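Local structure of transcriptional activator, putative (Pyrococcus furiosus, 1RTW) at residues F2-N10 with K184-S195. The protein is a putative transcriptional activator of the all-helical TENA/THI-4/PQQC family. Numbering follows the deposited sequence.
Sequences FSEELIKEN and KERAREVFKEVS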
loop_
_atom_site.group_PDB
_atom_site.type_symbol
_atom_site.label_atom_id
_atom_site.label_comp_id
_atom_site.label_asym_id
_atom_site.label_seq_id
_atom_site.Cartn_x
_atom_site.Cartn_y
_atom_site.Cartn_z
ATOM N N PHE B 2 -10.992 2.146 -26.076
ATOM C CA PHE B 2 -10.849 1.122 -25.045
ATOM C C PHE B 2 -12.151 0.756 -24.325
ATOM O O PHE B 2 -12.485 -0.420 -24.202
ATOM C CB PHE B 2 -9.799 1.588 -24.038
ATOM C CG PHE B 2 -9.208 0.488 -23.208
ATOM C CD1 PHE B 2 -8.589 -0.601 -23.813
ATOM C CD2 PHE B 2 -9.208 0.572 -21.815
ATOM C CE1 PHE B 2 -7.967 -1.592 -23.045
ATOM C CE2 PHE B 2 -8.588 -0.415 -21.033
ATOM C CZ PHE B 2 -7.964 -1.498 -21.654
ATOM N N SER B 3 -12.888 1.770 -23.880
ATOM C CA SER B 3 -14.147 1.574 -23.163
ATOM C C SER B 3 -15.142 0.709 -23.925
ATOM O O SER B 3 -15.699 -0.241 -23.376
ATOM C CB SER B 3 -14.786 2.923 -22.827
ATOM O OG SER B 3 -15.042 3.669 -24.000
ATOM N N GLU B 4 -15.366 1.049 -25.189
ATOM C CA GLU B 4 -16.284 0.293 -26.020
ATOM C C GLU B 4 -15.726 -1.096 -26.296
ATOM O O GLU B 4 -16.478 -2.069 -26.375
ATOM C CB GLU B 4 -16.591 1.054 -27.307
ATOM C CG GLU B 4 -17.428 2.309 -27.047
ATOM C CD GLU B 4 -17.867 3.037 -28.310
ATOM O OE1 GLU B 4 -17.674 2.503 -29.426
ATOM O OE2 GLU B 4 -18.413 4.153 -28.181
ATOM N N GLU B 5 -14.404 -1.195 -26.374
ATOM C CA GLU B 5 -13.762 -2.483 -26.597
ATOM C C GLU B 5 -14.043 -3.389 -25.400
ATOM O O GLU B 5 -14.464 -4.538 -25.561
ATOM C CB GLU B 5 -12.255 -2.311 -26.754
ATOM C CG GLU B 5 -11.831 -1.617 -28.035
ATOM C CD GLU B 5 -10.329 -1.365 -28.104
ATOM O OE1 GLU B 5 -9.554 -2.084 -27.429
ATOM O OE2 GLU B 5 -9.924 -0.437 -28.837
ATOM N N LEU B 6 -13.801 -2.857 -24.204
ATOM C CA LEU B 6 -14.020 -3.584 -22.960
ATOM C C LEU B 6 -15.431 -4.145 -22.892
ATOM O O LEU B 6 -15.621 -5.325 -22.602
ATOM C CB LEU B 6 -13.777 -2.661 -21.768
ATOM C CG LEU B 6 -12.327 -2.246 -21.527
ATOM C CD1 LEU B 6 -12.276 -1.259 -20.388
ATOM C CD2 LEU B 6 -11.464 -3.465 -21.220
ATOM N N ILE B 7 -16.409 -3.297 -23.193
ATOM C CA ILE B 7 -17.814 -3.682 -23.169
ATOM C C ILE B 7 -18.183 -4.743 -24.197
ATOM O O ILE B 7 -18.930 -5.670 -23.891
ATOM C CB ILE B 7 -18.717 -2.442 -23.338
ATOM C CG1 ILE B 7 -18.685 -1.617 -22.051
ATOM C CG2 ILE B 7 -20.149 -2.848 -23.679
ATOM C CD1 ILE B 7 -19.353 -0.274 -22.160
ATOM N N LYS B 8 -17.635 -4.609 -25.402
ATOM C CA LYS B 8 -17.897 -5.532 -26.502
ATOM C C LYS B 8 -17.462 -6.970 -26.209
ATOM O O LYS B 8 -18.214 -7.917 -26.447
ATOM C CB LYS B 8 -17.208 -5.021 -27.776
ATOM C CG LYS B 8 -17.469 -5.851 -29.033
ATOM C CD LYS B 8 -16.781 -5.261 -30.266
ATOM C CE LYS B 8 -15.260 -5.293 -30.145
ATOM N NZ LYS B 8 -14.588 -4.668 -31.322
ATOM N N GLU B 9 -16.279 -7.120 -25.626
ATOM C CA GLU B 9 -15.729 -8.436 -25.328
ATOM C C GLU B 9 -16.264 -9.112 -24.060
ATOM O O GLU B 9 -15.914 -10.256 -23.769
ATOM C CB GLU B 9 -14.199 -8.343 -25.379
ATOM C CG GLU B 9 -13.400 -9.059 -24.310
ATOM C CD GLU B 9 -11.982 -8.513 -24.201
ATOM O OE1 GLU B 9 -11.094 -9.242 -23.711
ATOM O OE2 GLU B 9 -11.755 -7.345 -24.596
ATOM N N ASN B 10 -17.130 -8.409 -23.327
ATOM C CA ASN B 10 -17.759 -8.942 -22.111
ATOM C C ASN B 10 -19.273 -8.797 -22.196
ATOM O O ASN B 10 -19.977 -9.006 -21.204
ATOM C CB ASN B 10 -17.283 -8.215 -20.844
ATOM C CG ASN B 10 -15.841 -8.498 -20.510
ATOM O OD1 ASN B 10 -15.532 -9.447 -19.800
ATOM N ND2 ASN B 10 -14.950 -7.660 -21.008
ATOM N N LYS B 184 -2.547 -3.041 -21.393
ATOM C CA LYS B 184 -3.959 -2.920 -21.722
ATOM C C LYS B 184 -4.637 -4.254 -21.445
ATOM O O LYS B 184 -5.748 -4.285 -20.921
ATOM C CB LYS B 184 -4.170 -2.527 -23.186
ATOM C CG LYS B 184 -4.150 -1.033 -23.441
ATOM C CD LYS B 184 -4.465 -0.705 -24.894
ATOM C CE LYS B 184 -4.310 0.785 -25.150
ATOM N NZ LYS B 184 -4.717 1.216 -26.518
ATOM N N GLU B 185 -3.953 -5.351 -21.773
ATOM C CA GLU B 185 -4.489 -6.695 -21.552
ATOM C C GLU B 185 -4.716 -6.973 -20.072
ATOM O O GLU B 185 -5.668 -7.660 -19.705
ATOM C CB GLU B 185 -3.568 -7.768 -22.144
ATOM C CG GLU B 185 -3.953 -8.232 -23.548
ATOM C CD GLU B 185 -5.319 -8.916 -23.616
ATOM O OE1 GLU B 185 -5.673 -9.691 -22.699
ATOM O OE2 GLU B 185 -6.036 -8.690 -24.612
ATOM N N ARG B 186 -3.823 -6.455 -19.234
ATOM C CA ARG B 186 -3.934 -6.622 -17.787
ATOM C C ARG B 186 -5.254 -5.985 -17.356
ATOM O O ARG B 186 -6.035 -6.588 -16.622
ATOM C CB ARG B 186 -2.766 -5.932 -17.076
ATOM C CG ARG B 186 -1.428 -6.653 -17.180
ATOM C CD ARG B 186 -1.111 -7.413 -15.900
ATOM N NE ARG B 186 0.202 -8.050 -15.957
ATOM C CZ ARG B 186 0.797 -8.651 -14.928
ATOM N NH1 ARG B 186 0.202 -8.705 -13.743
ATOM N NH2 ARG B 186 1.993 -9.205 -15.089
ATOM N N ALA B 187 -5.506 -4.782 -17.862
ATOM C CA ALA B 187 -6.731 -4.058 -17.562
ATOM C C ALA B 187 -7.927 -4.792 -18.146
ATOM O O ALA B 187 -8.973 -4.860 -17.510
ATOM C CB ALA B 187 -6.659 -2.644 -18.111
ATOM N N ARG B 188 -7.784 -5.324 -19.360
ATOM C CA ARG B 188 -8.882 -6.065 -19.981
ATOM C C ARG B 188 -9.305 -7.203 -19.058
ATOM O O ARG B 188 -10.501 -7.443 -18.861
ATOM C CB ARG B 188 -8.480 -6.627 -21.352
ATOM C CG ARG B 188 -8.223 -5.570 -22.418
ATOM C CD ARG B 188 -7.901 -6.203 -23.776
ATOM N NE ARG B 188 -7.177 -5.295 -24.669
ATOM C CZ ARG B 188 -7.748 -4.387 -25.459
ATOM N NH1 ARG B 188 -9.068 -4.256 -25.485
ATOM N NH2 ARG B 188 -6.996 -3.585 -26.206
ATOM N N GLU B 189 -8.315 -7.877 -18.474
ATOM C CA GLU B 189 -8.567 -8.983 -17.559
ATOM C C GLU B 189 -9.302 -8.518 -16.305
ATOM O O GLU B 189 -10.216 -9.189 -15.834
ATOM C CB GLU B 189 -7.258 -9.678 -17.160
ATOM C CG GLU B 189 -6.743 -10.693 -18.180
ATOM C CD GLU B 189 -7.748 -11.808 -18.473
ATOM O OE1 GLU B 189 -8.457 -12.253 -17.542
ATOM O OE2 GLU B 189 -7.833 -12.235 -19.645
ATOM N N VAL B 190 -8.887 -7.381 -15.755
ATOM C CA VAL B 190 -9.534 -6.851 -14.568
ATOM C C VAL B 190 -10.987 -6.497 -14.875
ATOM O O VAL B 190 -11.879 -6.809 -14.081
ATOM C CB VAL B 190 -8.753 -5.649 -13.975
ATOM C CG1 VAL B 190 -9.562 -4.961 -12.901
ATOM C CG2 VAL B 190 -7.448 -6.136 -13.366
ATOM N N PHE B 191 -11.229 -5.906 -16.046
ATOM C CA PHE B 191 -12.589 -5.535 -16.448
ATOM C C PHE B 191 -13.481 -6.780 -16.507
ATOM O O PHE B 191 -14.638 -6.758 -16.071
ATOM C CB PHE B 191 -12.586 -4.815 -17.809
ATOM C CG PHE B 191 -13.933 -4.240 -18.200
ATOM C CD1 PHE B 191 -14.905 -5.039 -18.809
ATOM C CD2 PHE B 191 -14.241 -2.910 -17.920
ATOM C CE1 PHE B 191 -16.164 -4.521 -19.129
ATOM C CE2 PHE B 191 -15.493 -2.381 -18.234
ATOM C CZ PHE B 191 -16.459 -3.188 -18.840
ATOM N N LYS B 192 -12.929 -7.861 -17.057
ATOM C CA LYS B 192 -13.639 -9.130 -17.167
ATOM C C LYS B 192 -13.985 -9.668 -15.783
ATOM O O LYS B 192 -15.126 -10.054 -15.521
ATOM C CB LYS B 192 -12.774 -10.154 -17.906
ATOM C CG LYS B 192 -13.338 -11.569 -17.926
ATOM C CD LYS B 192 -12.468 -12.504 -18.757
ATOM C CE LYS B 192 -12.423 -12.058 -20.214
ATOM N NZ LYS B 192 -11.462 -12.861 -21.018
ATOM N N GLU B 193 -12.998 -9.660 -14.895
ATOM C CA GLU B 193 -13.182 -10.164 -13.547
ATOM C C GLU B 193 -14.187 -9.310 -12.771
ATOM O O GLU B 193 -15.052 -9.855 -12.086
ATOM C CB GLU B 193 -11.824 -10.245 -12.834
ATOM C CG GLU B 193 -11.800 -11.082 -11.557
ATOM C CD GLU B 193 -12.038 -12.580 -11.780
ATOM O OE1 GLU B 193 -12.205 -13.303 -10.769
ATOM O OE2 GLU B 193 -12.039 -13.046 -12.947
ATOM N N VAL B 194 -14.110 -7.983 -12.910
ATOM C CA VAL B 194 -15.053 -7.116 -12.206
ATOM C C VAL B 194 -16.467 -7.357 -12.744
ATOM O O VAL B 194 -17.443 -7.325 -11.984
ATOM C CB VAL B 194 -14.663 -5.604 -12.288
ATOM C CG1 VAL B 194 -15.747 -4.725 -11.643
ATOM C CG2 VAL B 194 -13.349 -5.371 -11.578
ATOM N N SER B 195 -16.555 -7.670 -14.037
ATOM C CA SER B 195 -17.833 -7.954 -14.693
ATOM C C SER B 195 -18.513 -9.166 -14.068
ATOM O O SER B 195 -19.714 -9.144 -13.803
ATOM C CB SER B 195 -17.626 -8.198 -16.192
ATOM O OG SER B 195 -17.296 -7.001 -16.865
HETATM O O HOH W 1 -12.069 -8.466 -20.845
#
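Leu6 is the bump at the middle of this contact, and it fits between Arg188 and Phe191, three residues apart on helix 181-201. Its CB sits almost straight above the centre of the Phe191 ring face, 3.7 Å from the centroid, a CH-pi contact. The two methyls divide the work: Leu6 CD1 reaches Phe191 CD2 (3.6 Å), while Leu6 CD2 sits beside Arg188 CA and Phe191 CB. Phe191 CG stands anti to the backbone N (chi1 -172°), which swings the ring out under Leu6. Ile7 CG1 touches the outer end of the ring, at CZ.

Phe2 fills the next hollow. Its CZ edge points between Lys184 O and Ala187 CB, and the aliphatic part of Lys184 lies along CE1. The Arg188 guanidinium closes this hollow: Phe2 CE1 lies 3.6 Å above its plane, with ring and guanidinium planes 69° apart. Glu5 holds that group from the edge. NH1 (3.0 Å) and NH2 (3.2 Å) of Arg188 both donate to Glu5 OE1, in the guanidinium plane, and Glu185 also pairs with NE. These bonds should fix the rotation of the guanidinium.

At the far end Asn10 ND2 comes to the edge of the Phe191 ring at CD1, and Asn10 OD1 rests on Lys192 CA and CB. Asn10 ND2 gives a nearly straight bond to Leu6 O (2.9 Å) and also binds a water that donates to Arg188 O.

The axes of the segments 2-8 and 184-195 come within 10.2 Å and cross at -49°. Helix 159-176 packs on Phe2 and Leu6 through Ala176 and Leu172. Helix 118-142 meets Ala187 and Phe191 through Thr123 and Cys127, and its Tyr126 touches Ile7. Helix 2-8 thus packs against helices 118-142, 159-176 and 181-201.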